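Local coordinates for cytochrome P450 (Zobellia galactanivorans, PDB 6G5O), which is a haem protein of the cytochrome P450 family, holding an iron-containing protoporphyrin IX in a pocket inside its single chain, at residues 20-25 / 57-62; 36-41 / 293-298; 270-275 / 289-294. All blocks are in the same frame, centred on the assembly; numbering follows the deposited sequence.

The three contacts lie on or beside one mixed sheet of a P450 chain, and two of them reach the haem. Contact 3 lies within the sheet, pairing strands 270-274 and 290-293, and shares Leu293 and Cys294 with contact 2, whose centre is 11 Å away. Both touch the haem, contact 3 through Arg272 and Met270, contact 2 through Trp295. Contact 1 sits 9 Å from contact 3 between centres, and is joined to it by a salt bridge from Asp24 OD2 to Arg290 NH2 (2.7 Å); the side chain of its Ile59 remains about 10 Å from the haem. Contacts 1 and 2 do not touch, their nearest atoms being about 6 Å apart.

Contact 1 (20-25 / 57-62); sequences GEMNDQ and IVIPSE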
loop_
_atom_site.group_PDB
_atom_site.type_symbol
_atom_site.label_atom_id
_atom_site.label_comp_id
_atom_site.label_asym_id
_atom_site.label_seq_id
_atom_site.Cartn_x
_atom_site.Cartn_y
_atom_site.Cartn_z
ATOM N N GLY A 20 9.394 20.189 -2.123
ATOM C CA GLY A 20 8.258 20.972 -1.669
ATOM C C GLY A 20 8.296 20.977 -0.167
ATOM O O GLY A 20 9.205 20.381 0.457
ATOM N N GLU A 21 7.329 21.662 0.430
ATOM C CA GLU A 21 7.277 21.745 1.880
ATOM C C GLU A 21 5.853 21.680 2.331
ATOM O O GLU A 21 4.963 22.251 1.690
ATOM C CB GLU A 21 7.982 22.996 2.388
ATOM C CG GLU A 21 9.500 22.858 2.231
ATOM C CD GLU A 21 10.313 24.016 2.752
ATOM O OE1 GLU A 21 11.555 23.859 2.763
ATOM O OE2 GLU A 21 9.739 25.066 3.134
ATOM N N MET A 22 5.641 20.921 3.405
ATOM C CA MET A 22 4.348 20.899 4.101
ATOM C C MET A 22 4.509 20.937 5.639
ATOM O O MET A 22 5.528 20.493 6.184
ATOM C CB MET A 22 3.486 19.723 3.640
ATOM C CG MET A 22 4.010 18.331 3.969
ATOM S SD MET A 22 2.761 17.077 3.523
ATOM C CE MET A 22 1.572 17.231 4.861
ATOM N N ASN A 23 3.531 21.538 6.317
ATOM C CA ASN A 23 3.529 21.639 7.789
ATOM C C ASN A 23 2.618 20.521 8.295
ATOM O O ASN A 23 1.623 20.175 7.642
ATOM C CB ASN A 23 3.051 23.032 8.276
ATOM N N ASP A 24 2.975 19.923 9.425
ATOM C CA ASP A 24 2.151 18.855 10.001
ATOM C C ASP A 24 2.499 18.754 11.470
ATOM O O ASP A 24 3.574 18.293 11.808
ATOM C CB ASP A 24 2.405 17.521 9.270
ATOM C CG ASP A 24 1.864 16.314 10.022
ATOM O OD1 ASP A 24 0.656 16.308 10.353
ATOM O OD2 ASP A 24 2.658 15.372 10.269
ATOM N N GLN A 25 1.601 19.248 12.323
ATOM C CA GLN A 25 1.731 19.165 13.801
ATOM C C GLN A 25 3.076 19.671 14.350
ATOM O O GLN A 25 3.740 18.986 15.125
ATOM C CB GLN A 25 1.411 17.731 14.280
ATOM C CG GLN A 25 -0.048 17.362 14.044
ATOM C CD GLN A 25 -0.338 15.880 14.110
ATOM O OE1 GLN A 25 -0.039 15.126 13.176
ATOM N NE2 GLN A 25 -0.982 15.459 15.193
ATOM N N ILE A 57 7.744 9.036 11.672
ATOM C CA ILE A 57 8.048 9.031 10.240
ATOM C C ILE A 57 6.788 8.981 9.367
ATOM O O ILE A 57 6.880 9.108 8.168
ATOM C CB ILE A 57 9.025 7.920 9.813
ATOM C CG1 ILE A 57 8.383 6.528 9.919
ATOM C CG2 ILE A 57 10.317 8.016 10.594
ATOM C CD1 ILE A 57 9.374 5.368 9.813
ATOM N N VAL A 58 5.610 8.808 9.955
ATOM C CA VAL A 58 4.382 8.801 9.163
ATOM C C VAL A 58 3.925 10.249 8.944
ATOM O O VAL A 58 4.330 11.175 9.694
ATOM C CB VAL A 58 3.269 7.987 9.850
ATOM C CG1 VAL A 58 2.051 7.798 8.936
ATOM C CG2 VAL A 58 3.811 6.633 10.286
ATOM N N ILE A 59 3.089 10.435 7.910
ATOM C CA ILE A 59 2.522 11.721 7.559
ATOM C C ILE A 59 1.037 11.570 7.211
ATOM O O ILE A 59 0.695 10.992 6.149
ATOM C CB ILE A 59 3.279 12.357 6.384
ATOM C CG1 ILE A 59 4.743 12.589 6.760
ATOM C CG2 ILE A 59 2.630 13.685 5.993
ATOM C CD1 ILE A 59 5.642 12.885 5.582
ATOM N N PRO A 60 0.138 12.071 8.079
ATOM C CA PRO A 60 0.450 12.833 9.303
ATOM C C PRO A 60 1.116 12.032 10.421
ATOM O O PRO A 60 0.791 10.848 10.607
ATOM C CB PRO A 60 -0.935 13.280 9.780
ATOM C CG PRO A 60 -1.868 12.242 9.259
ATOM C CD PRO A 60 -1.308 11.839 7.928
ATOM N N SER A 61 2.040 12.678 11.147
ATOM C CA SER A 61 2.665 12.088 12.338
ATOM C C SER A 61 1.646 11.489 13.281
ATOM O O SER A 61 0.519 11.988 13.410
ATOM C CB SER A 61 3.470 13.110 13.109
ATOM O OG SER A 61 4.042 12.516 14.254
ATOM N N GLU A 62 2.056 10.392 13.913
ATOM C CA GLU A 62 1.195 9.575 14.771
ATOM C C GLU A 62 1.781 9.465 16.181
ATOM O O GLU A 62 1.321 8.630 16.956
ATOM C CB GLU A 62 1.051 8.142 14.207
ATOM C CG GLU A 62 0.227 8.002 12.921
ATOM C CD GLU A 62 0.219 6.590 12.310
ATOM O OE1 GLU A 62 0.996 5.695 12.727
ATOM O OE2 GLU A 62 -0.591 6.374 11.390
#
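The carboxylate of Asp24 is wedged against the Pro60-Ser61 backbone, with Pro60 CB displaced to one side of its plane and Ser61 CB to the other. Asp24 OD2 offers its syn lone pair to Ser61 N, an almost straight bond of 2.9 Å with an angle of 174° at the hydrogen. Asp24 OD1 instead lies against the proline, 3.5 Å from Pro60 CB. With CG anti to the backbone N (chi1 165°), the side chain reaches out of the loop that follows strand 19-22. Asp24 OD2 is gripped a second time by a salt bridge from Arg290, which should favour the charged carboxylate.

In the P450 fold this joins the edge of the mixed five-stranded sheet, where strand 19-22 is outermost, to the long loop between strand 48-49 and helix 79-92. The peptide between Ile59 and Pro60 is cis, and Pro60 sets its CA and CB against the carboxylate.

Next to the polar pair, the bent side chain of Met22 runs obliquely past Ile59, and its terminal CE meets the branch methyl Ile59 CG2 at 3.9 Å. Val29 of the neighbouring strand lies against both of these side chains.

Contact 2 (36-41 / 293-298); sequences KDVRKS and LCWASA. With HEM (protoporphyrin IX containing Fe), chain C.
Leu293, at the end of strand 290-293, turns one branch of its side chain to helix 35-43: Leu293 CD2 lies 3.9 Å from Ser41 CB and also approaches the carbonyl oxygen of Val38. Ser41 thus presents its carbon here, while its hydroxyl is turned back to its own helix. Ser41 OG bonds to Asp37 O at 2.7 Å, on the opposite face of the carbonyl plane from Ser41 N, so a single oxygen serves both donors.

Cys294 follows, at the centre of an inverse gamma turn that takes the chain from strand to helix. Its backbone N passes close to Val38 CG2, whereas its side chain looks to the coming helix as an N-cap: Cys294 SG accepts a long, weak bond from Ser297 N at 3.7 Å. In the P450 fold this is where helix 35-43, which follows strand 29-32, rests on the end of strand 290-293 and on helix 295-298, close to the haem.

Trp295 stands between helix 35-43 and the haem. Val38 CG1, anti to its own backbone N (chi1 164°), reaches the indole obliquely at Trp295 CZ3, 3.7 Å away. One face of the ring receives the haem methyl CMA, 3.6 Å above the plane and offset toward the rim; the opposite face carries the backbone oxygen of Leu293. The benzo side also meets a haem propionate, with Trp295 CZ2 3.4 Å from haem O2A.

Ser297 bonds through its hydroxyl to Leu33 O, just before helix 35-43, and to Arg14 NH1 of helix 11-16. One residue on, Ala298 points its methyl at helix 35-43, and Ala298 CB meets Val38 CG2, the branch that does not face the indole, at 4.1 Å.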
loop_
_atom_site.group_PDB
_atom_site.type_symbol
_atom_site.label_atom_id
_atom_site.label_comp_id
_atom_site.label_asym_id
_atom_site.label_seq_id
_atom_site.Cartn_x
_atom_site.Cartn_y
_atom_site.Cartn_z
ATOM N N LYS A 36 15.624 10.102 -8.731
ATOM C CA LYS A 36 17.049 9.863 -8.388
ATOM C C LYS A 36 17.322 10.181 -6.909
ATOM O O LYS A 36 18.068 9.465 -6.241
ATOM C CB LYS A 36 17.956 10.722 -9.303
ATOM C CG LYS A 36 19.453 10.344 -9.339
ATOM N N ASP A 37 16.690 11.231 -6.411
ATOM C CA ASP A 37 16.910 11.682 -5.046
ATOM C C ASP A 37 16.156 10.822 -4.044
ATOM O O ASP A 37 16.622 10.594 -2.913
ATOM C CB ASP A 37 16.431 13.138 -4.854
ATOM C CG ASP A 37 17.315 14.165 -5.584
ATOM O OD1 ASP A 37 18.554 14.149 -5.399
ATOM O OD2 ASP A 37 16.747 15.005 -6.327
ATOM N N VAL A 38 14.960 10.392 -4.453
ATOM C CA VAL A 38 14.159 9.484 -3.636
ATOM C C VAL A 38 14.856 8.141 -3.458
ATOM O O VAL A 38 14.906 7.607 -2.365
ATOM C CB VAL A 38 12.749 9.315 -4.212
ATOM C CG1 VAL A 38 12.067 8.098 -3.623
ATOM C CG2 VAL A 38 11.923 10.574 -3.933
ATOM N N ARG A 39 15.409 7.611 -4.531
ATOM C CA ARG A 39 16.206 6.392 -4.432
ATOM C C ARG A 39 17.448 6.588 -3.548
ATOM O O ARG A 39 17.660 5.818 -2.642
ATOM C CB ARG A 39 16.620 5.885 -5.798
ATOM C CG ARG A 39 15.500 5.136 -6.492
ATOM C CD ARG A 39 15.588 5.019 -8.009
ATOM N NE ARG A 39 16.383 3.927 -8.615
ATOM C CZ ARG A 39 15.911 2.814 -9.204
ATOM N NH1 ARG A 39 16.751 1.943 -9.735
ATOM N NH2 ARG A 39 14.613 2.525 -9.242
ATOM N N LYS A 40 18.254 7.600 -3.808
ATOM C CA LYS A 40 19.517 7.801 -3.038
ATOM C C LYS A 40 19.192 7.986 -1.552
ATOM O O LYS A 40 19.825 7.397 -0.719
ATOM C CB LYS A 40 20.362 8.988 -3.575
ATOM C CG LYS A 40 21.105 8.704 -4.882
ATOM N N SER A 41 18.158 8.760 -1.242
ATOM C CA SER A 41 17.779 9.008 0.161
ATOM C C SER A 41 17.163 7.786 0.857
ATOM O O SER A 41 17.489 7.529 2.045
ATOM C CB SER A 41 16.847 10.205 0.276
ATOM O OG SER A 41 17.398 11.278 -0.440
ATOM N N LEU A 293 9.892 10.893 1.356
ATOM C CA LEU A 293 10.167 10.209 0.105
ATOM C C LEU A 293 8.838 10.156 -0.629
ATOM O O LEU A 293 7.972 9.396 -0.257
ATOM C CB LEU A 293 10.690 8.831 0.403
ATOM C CG LEU A 293 11.899 8.796 1.331
ATOM C CD1 LEU A 293 12.312 7.411 1.795
ATOM C CD2 LEU A 293 13.064 9.447 0.631
ATOM N N CYS A 294 8.632 11.038 -1.600
ATOM C CA CYS A 294 7.329 11.132 -2.216
ATOM C C CYS A 294 7.326 10.194 -3.434
ATOM O O CYS A 294 7.631 10.599 -4.558
ATOM C CB CYS A 294 6.998 12.586 -2.566
ATOM S SG CYS A 294 5.381 12.813 -3.321
ATOM N N TRP A 295 6.945 8.954 -3.180
ATOM C CA TRP A 295 6.884 7.904 -4.191
ATOM C C TRP A 295 5.995 8.327 -5.366
ATOM O O TRP A 295 6.305 8.051 -6.528
ATOM C CB TRP A 295 6.364 6.581 -3.561
ATOM C CG TRP A 295 6.896 6.245 -2.169
ATOM C CD1 TRP A 295 6.185 6.268 -0.999
ATOM C CD2 TRP A 295 8.225 5.834 -1.817
ATOM N NE1 TRP A 295 7.003 5.898 0.073
ATOM C CE2 TRP A 295 8.249 5.628 -0.407
ATOM C CE3 TRP A 295 9.391 5.615 -2.545
ATOM C CZ2 TRP A 295 9.390 5.227 0.278
ATOM C CZ3 TRP A 295 10.555 5.207 -1.864
ATOM C CH2 TRP A 295 10.551 5.023 -0.456
ATOM N N ALA A 296 4.889 9.003 -5.088
ATOM C CA ALA A 296 3.949 9.382 -6.155
ATOM C C ALA A 296 4.554 10.386 -7.168
ATOM O O ALA A 296 4.317 10.261 -8.354
ATOM C CB ALA A 296 2.667 9.925 -5.586
ATOM N N SER A 297 5.345 11.349 -6.695
ATOM C CA SER A 297 6.097 12.245 -7.579
ATOM C C SER A 297 7.242 11.549 -8.323
ATOM O O SER A 297 7.415 11.760 -9.517
ATOM C CB SER A 297 6.668 13.407 -6.768
ATOM O OG SER A 297 7.476 14.257 -7.548
ATOM N N ALA A 298 8.002 10.703 -7.626
ATOM C CA ALA A 298 9.108 9.999 -8.241
ATOM C C ALA A 298 8.597 9.133 -9.404
ATOM O O ALA A 298 9.273 9.010 -10.390
ATOM C CB ALA A 298 9.858 9.162 -7.224
HETATM C CHA HEM C . 6.359 -0.932 3.287
HETATM C CHB HEM C . 3.514 0.520 -0.336
HETATM C CHC HEM C . 0.508 -3.145 0.511
HETATM C CHD HEM C . 2.979 -4.214 4.469
HETATM C C1A HEM C . 5.850 -0.239 2.211
HETATM C C2A HEM C . 6.463 0.898 1.610
HETATM C C3A HEM C . 5.674 1.272 0.614
HETATM C C4A HEM C . 4.550 0.417 0.565
HETATM C CMA HEM C . 5.967 2.421 -0.293
HETATM C CAA HEM C . 7.794 1.567 1.951
HETATM C CBA HEM C . 7.645 2.391 3.220
HETATM C CGA HEM C . 8.968 2.988 3.646
HETATM O O1A HEM C . 9.120 3.314 4.820
HETATM O O2A HEM C . 9.925 3.150 2.867
HETATM C C1B HEM C . 2.452 -0.356 -0.416
HETATM C C2B HEM C . 1.527 -0.307 -1.479
HETATM C C3B HEM C . 0.639 -1.333 -1.249
HETATM C C4B HEM C . 1.117 -2.004 0.001
HETATM C CMB HEM C . 1.495 0.704 -2.585
HETATM C CAB HEM C . -0.510 -1.843 -1.992
HETATM C CBB HEM C . -0.851 -1.497 -3.218
HETATM C C1C HEM C . 0.906 -3.775 1.661
HETATM C C2C HEM C . 0.203 -4.790 2.307
HETATM C C3C HEM C . 0.874 -5.064 3.473
HETATM C C4C HEM C . 2.007 -4.211 3.493
HETATM C CMC HEM C . -1.042 -5.468 1.827
HETATM C CAC HEM C . 0.561 -6.080 4.486
HETATM C CBC HEM C . -0.463 -6.929 4.499
HETATM C C1D HEM C . 4.138 -3.423 4.410
HETATM C C2D HEM C . 5.215 -3.548 5.409
HETATM C C3D HEM C . 6.170 -2.662 5.084
HETATM C C4D HEM C . 5.644 -1.953 3.912
HETATM C CMD HEM C . 5.228 -4.540 6.522
HETATM C CAD HEM C . 7.479 -2.428 5.818
HETATM C CBD HEM C . 8.710 -3.125 5.216
HETATM C CGD HEM C . 9.957 -2.874 6.085
HETATM O O1D HEM C . 9.958 -1.959 6.982
HETATM O O2D HEM C . 11.028 -3.560 5.953
HETATM N NA HEM C . 4.642 -0.496 1.583
HETATM N NB HEM C . 2.172 -1.349 0.430
HETATM N NC HEM C . 1.979 -3.403 2.389
HETATM N ND HEM C . 4.458 -2.469 3.550
HETATM FE FE HEM C . 3.392 -1.930 2.057
HETATM O O HOH W 1 2.235 -0.328 3.134
#

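Contact 3 (270-275 / 289-294); sequences MGRVVT and SRISLC. With HEM (protoporphyrin IX containing Fe), chain C.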
loop_
_atom_site.group_PDB
_atom_site.type_symbol
_atom_site.label_atom_id
_atom_site.label_comp_id
_atom_site.label_asym_id
_atom_site.label_seq_id
_atom_site.Cartn_x
_atom_site.Cartn_y
_atom_site.Cartn_z
ATOM N N MET A 270 6.330 8.791 2.431
ATOM C CA MET A 270 6.667 8.327 3.747
ATOM C C MET A 270 7.829 9.141 4.286
ATOM O O MET A 270 8.775 9.447 3.566
ATOM C CB MET A 270 7.041 6.837 3.725
ATOM C CG MET A 270 7.169 6.236 5.133
ATOM S SD MET A 270 5.701 6.476 6.184
ATOM C CE MET A 270 4.470 5.508 5.286
ATOM N N GLY A 271 7.777 9.475 5.562
ATOM C CA GLY A 271 8.826 10.282 6.123
ATOM C C GLY A 271 10.063 9.527 6.506
ATOM O O GLY A 271 10.052 8.295 6.604
ATOM N N ARG A 272 11.125 10.302 6.742
ATOM C CA ARG A 272 12.322 9.884 7.450
ATOM C C ARG A 272 12.745 11.059 8.378
ATOM O O ARG A 272 12.325 12.210 8.184
ATOM C CB ARG A 272 13.445 9.609 6.469
ATOM C CG ARG A 272 13.190 8.508 5.457
ATOM C CD ARG A 272 13.340 7.138 6.094
ATOM N NE ARG A 272 13.356 6.019 5.137
ATOM C CZ ARG A 272 12.266 5.382 4.693
ATOM N NH1 ARG A 272 11.035 5.770 5.041
ATOM N NH2 ARG A 272 12.413 4.353 3.863
ATOM N N VAL A 273 13.594 10.774 9.354
ATOM C CA VAL A 273 14.138 11.808 10.238
ATOM C C VAL A 273 15.601 12.050 9.875
ATOM O O VAL A 273 16.398 11.107 9.791
ATOM C CB VAL A 273 13.985 11.386 11.720
ATOM C CG1 VAL A 273 14.961 12.138 12.642
ATOM C CG2 VAL A 273 12.534 11.572 12.145
ATOM N N VAL A 274 15.945 13.314 9.660
ATOM C CA VAL A 274 17.325 13.699 9.272
ATOM C C VAL A 274 18.238 13.671 10.519
ATOM O O VAL A 274 17.863 14.169 11.560
ATOM C CB VAL A 274 17.348 15.114 8.635
ATOM C CG1 VAL A 274 18.751 15.454 8.158
ATOM C CG2 VAL A 274 16.357 15.219 7.482
ATOM N N THR A 275 19.400 13.048 10.425
ATOM C CA THR A 275 20.196 12.808 11.619
ATOM C C THR A 275 21.374 13.759 11.724
ATOM O O THR A 275 22.115 13.722 12.704
ATOM C CB THR A 275 20.755 11.358 11.658
ATOM O OG1 THR A 275 21.624 11.133 10.545
ATOM C CG2 THR A 275 19.611 10.309 11.657
ATOM N N SER A 289 14.990 17.449 11.676
ATOM C CA SER A 289 13.765 17.740 10.917
ATOM C C SER A 289 13.364 16.475 10.128
ATOM O O SER A 289 14.061 15.471 10.152
ATOM C CB SER A 289 13.978 18.918 9.972
ATOM O OG SER A 289 14.901 18.603 8.936
ATOM N N ARG A 290 12.239 16.540 9.439
ATOM C CA ARG A 290 11.741 15.425 8.640
ATOM C C ARG A 290 11.843 15.692 7.139
ATOM O O ARG A 290 11.584 16.812 6.689
ATOM C CB ARG A 290 10.266 15.188 8.979
ATOM C CG ARG A 290 10.049 14.734 10.407
ATOM C CD ARG A 290 8.739 14.009 10.542
ATOM N NE ARG A 290 7.595 14.894 10.401
ATOM C CZ ARG A 290 6.338 14.480 10.264
ATOM N NH1 ARG A 290 6.060 13.179 10.203
ATOM N NH2 ARG A 290 5.346 15.364 10.167
ATOM N N ILE A 291 12.213 14.671 6.365
ATOM C CA ILE A 291 12.001 14.724 4.917
ATOM C C ILE A 291 10.923 13.724 4.589
ATOM O O ILE A 291 10.533 12.950 5.463
ATOM C CB ILE A 291 13.273 14.466 4.096
ATOM C CG1 ILE A 291 13.873 13.090 4.360
ATOM C CG2 ILE A 291 14.312 15.519 4.376
ATOM C CD1 ILE A 291 13.518 12.088 3.297
ATOM N N SER A 292 10.396 13.784 3.370
ATOM C CA SER A 292 9.522 12.741 2.877
ATOM C C SER A 292 10.053 12.196 1.538
ATOM O O SER A 292 10.638 12.917 0.742
ATOM C CB SER A 292 8.062 13.181 2.795
ATOM O OG SER A 292 7.673 13.693 1.537
ATOM N N LEU A 293 9.892 10.893 1.356
ATOM C CA LEU A 293 10.167 10.209 0.105
ATOM C C LEU A 293 8.838 10.156 -0.629
ATOM O O LEU A 293 7.972 9.396 -0.257
ATOM C CB LEU A 293 10.690 8.831 0.403
ATOM C CG LEU A 293 11.899 8.796 1.331
ATOM C CD1 LEU A 293 12.312 7.411 1.795
ATOM C CD2 LEU A 293 13.064 9.447 0.631
ATOM N N CYS A 294 8.632 11.038 -1.600
ATOM C CA CYS A 294 7.329 11.132 -2.216
ATOM C C CYS A 294 7.326 10.194 -3.434
ATOM O O CYS A 294 7.631 10.599 -4.558
ATOM C CB CYS A 294 6.998 12.586 -2.566
ATOM S SG CYS A 294 5.381 12.813 -3.321
HETATM C CHA HEM C . 6.359 -0.932 3.287
HETATM C CHB HEM C . 3.514 0.520 -0.336
HETATM C CHC HEM C . 0.508 -3.145 0.511
HETATM C CHD HEM C . 2.979 -4.214 4.469
HETATM C C1A HEM C . 5.850 -0.239 2.211
HETATM C C2A HEM C . 6.463 0.898 1.610
HETATM C C3A HEM C . 5.674 1.272 0.614
HETATM C C4A HEM C . 4.550 0.417 0.565
HETATM C CMA HEM C . 5.967 2.421 -0.293
HETATM C CAA HEM C . 7.794 1.567 1.951
HETATM C CBA HEM C . 7.645 2.391 3.220
HETATM C CGA HEM C . 8.968 2.988 3.646
HETATM O O1A HEM C . 9.120 3.314 4.820
HETATM O O2A HEM C . 9.925 3.150 2.867
HETATM C C1B HEM C . 2.452 -0.356 -0.416
HETATM C C2B HEM C . 1.527 -0.307 -1.479
HETATM C C3B HEM C . 0.639 -1.333 -1.249
HETATM C C4B HEM C . 1.117 -2.004 0.001
HETATM C CMB HEM C . 1.495 0.704 -2.585
HETATM C CAB HEM C . -0.510 -1.843 -1.992
HETATM C CBB HEM C . -0.851 -1.497 -3.218
HETATM C C1C HEM C . 0.906 -3.775 1.661
HETATM C C2C HEM C . 0.203 -4.790 2.307
HETATM C C3C HEM C . 0.874 -5.064 3.473
HETATM C C4C HEM C . 2.007 -4.211 3.493
HETATM C CMC HEM C . -1.042 -5.468 1.827
HETATM C CAC HEM C . 0.561 -6.080 4.486
HETATM C CBC HEM C . -0.463 -6.929 4.499
HETATM C C1D HEM C . 4.138 -3.423 4.410
HETATM C C2D HEM C . 5.215 -3.548 5.409
HETATM C C3D HEM C . 6.170 -2.662 5.084
HETATM C C4D HEM C . 5.644 -1.953 3.912
HETATM C CMD HEM C . 5.228 -4.540 6.522
HETATM C CAD HEM C . 7.479 -2.428 5.818
HETATM C CBD HEM C . 8.710 -3.125 5.216
HETATM C CGD HEM C . 9.957 -2.874 6.085
HETATM O O1D HEM C . 9.958 -1.959 6.982
HETATM O O2D HEM C . 11.028 -3.560 5.953
HETATM N NA HEM C . 4.642 -0.496 1.583
HETATM N NB HEM C . 2.172 -1.349 0.430
HETATM N NC HEM C . 1.979 -3.403 2.389
HETATM N ND HEM C . 4.458 -2.469 3.550
HETATM FE FE HEM C . 3.392 -1.930 2.057
HETATM O O HOH W 1 2.235 -0.328 3.134
#
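Arg272 and Leu293 meet beside a haem propionate, which the arginine holds by two hydrogen bonds. Arg272 NH2 gives the straighter one, to haem O2A at 2.9 Å and 172°, while Arg272 NH1 reaches haem O1A at 3.1 Å with a more bent angle of 143°. NH1 also donates to Gly271 O, an acceptor close to the guanidinium plane, which should help to fix the rotation of the group. The sharp bend of the chain at chi2 (-77°) carries the guanidinium back toward Leu293 and the propionate.

Backbone bonds then zip strand 270-274 to strand 290-293. Met270 and Leu293 exchange two, as do Arg272 and Ile291, and Val274 N reaches Ser289 O at 2.9 Å. Between these, Gly271 and Ser292 form a non-hydrogen-bonded pair with their CA atoms only 4.1 Å apart.

On the sheet face of Arg272, Leu293 CD1 sits over the centre of the guanidinium, 3.5 Å above its plane, while the propionate and Met270 CG lie at its edge. Further along, Val274 CG2 packs on Ile291 CG2 at 3.7 Å, the two side chains crossing at about a right angle. Arg290 lies on the face of Val273, its NH1 bonded to Val58 O. An antiparallel pair in this mixed sheet whose arginine binds a haem propionate is a recurrent feature of cytochromes P450.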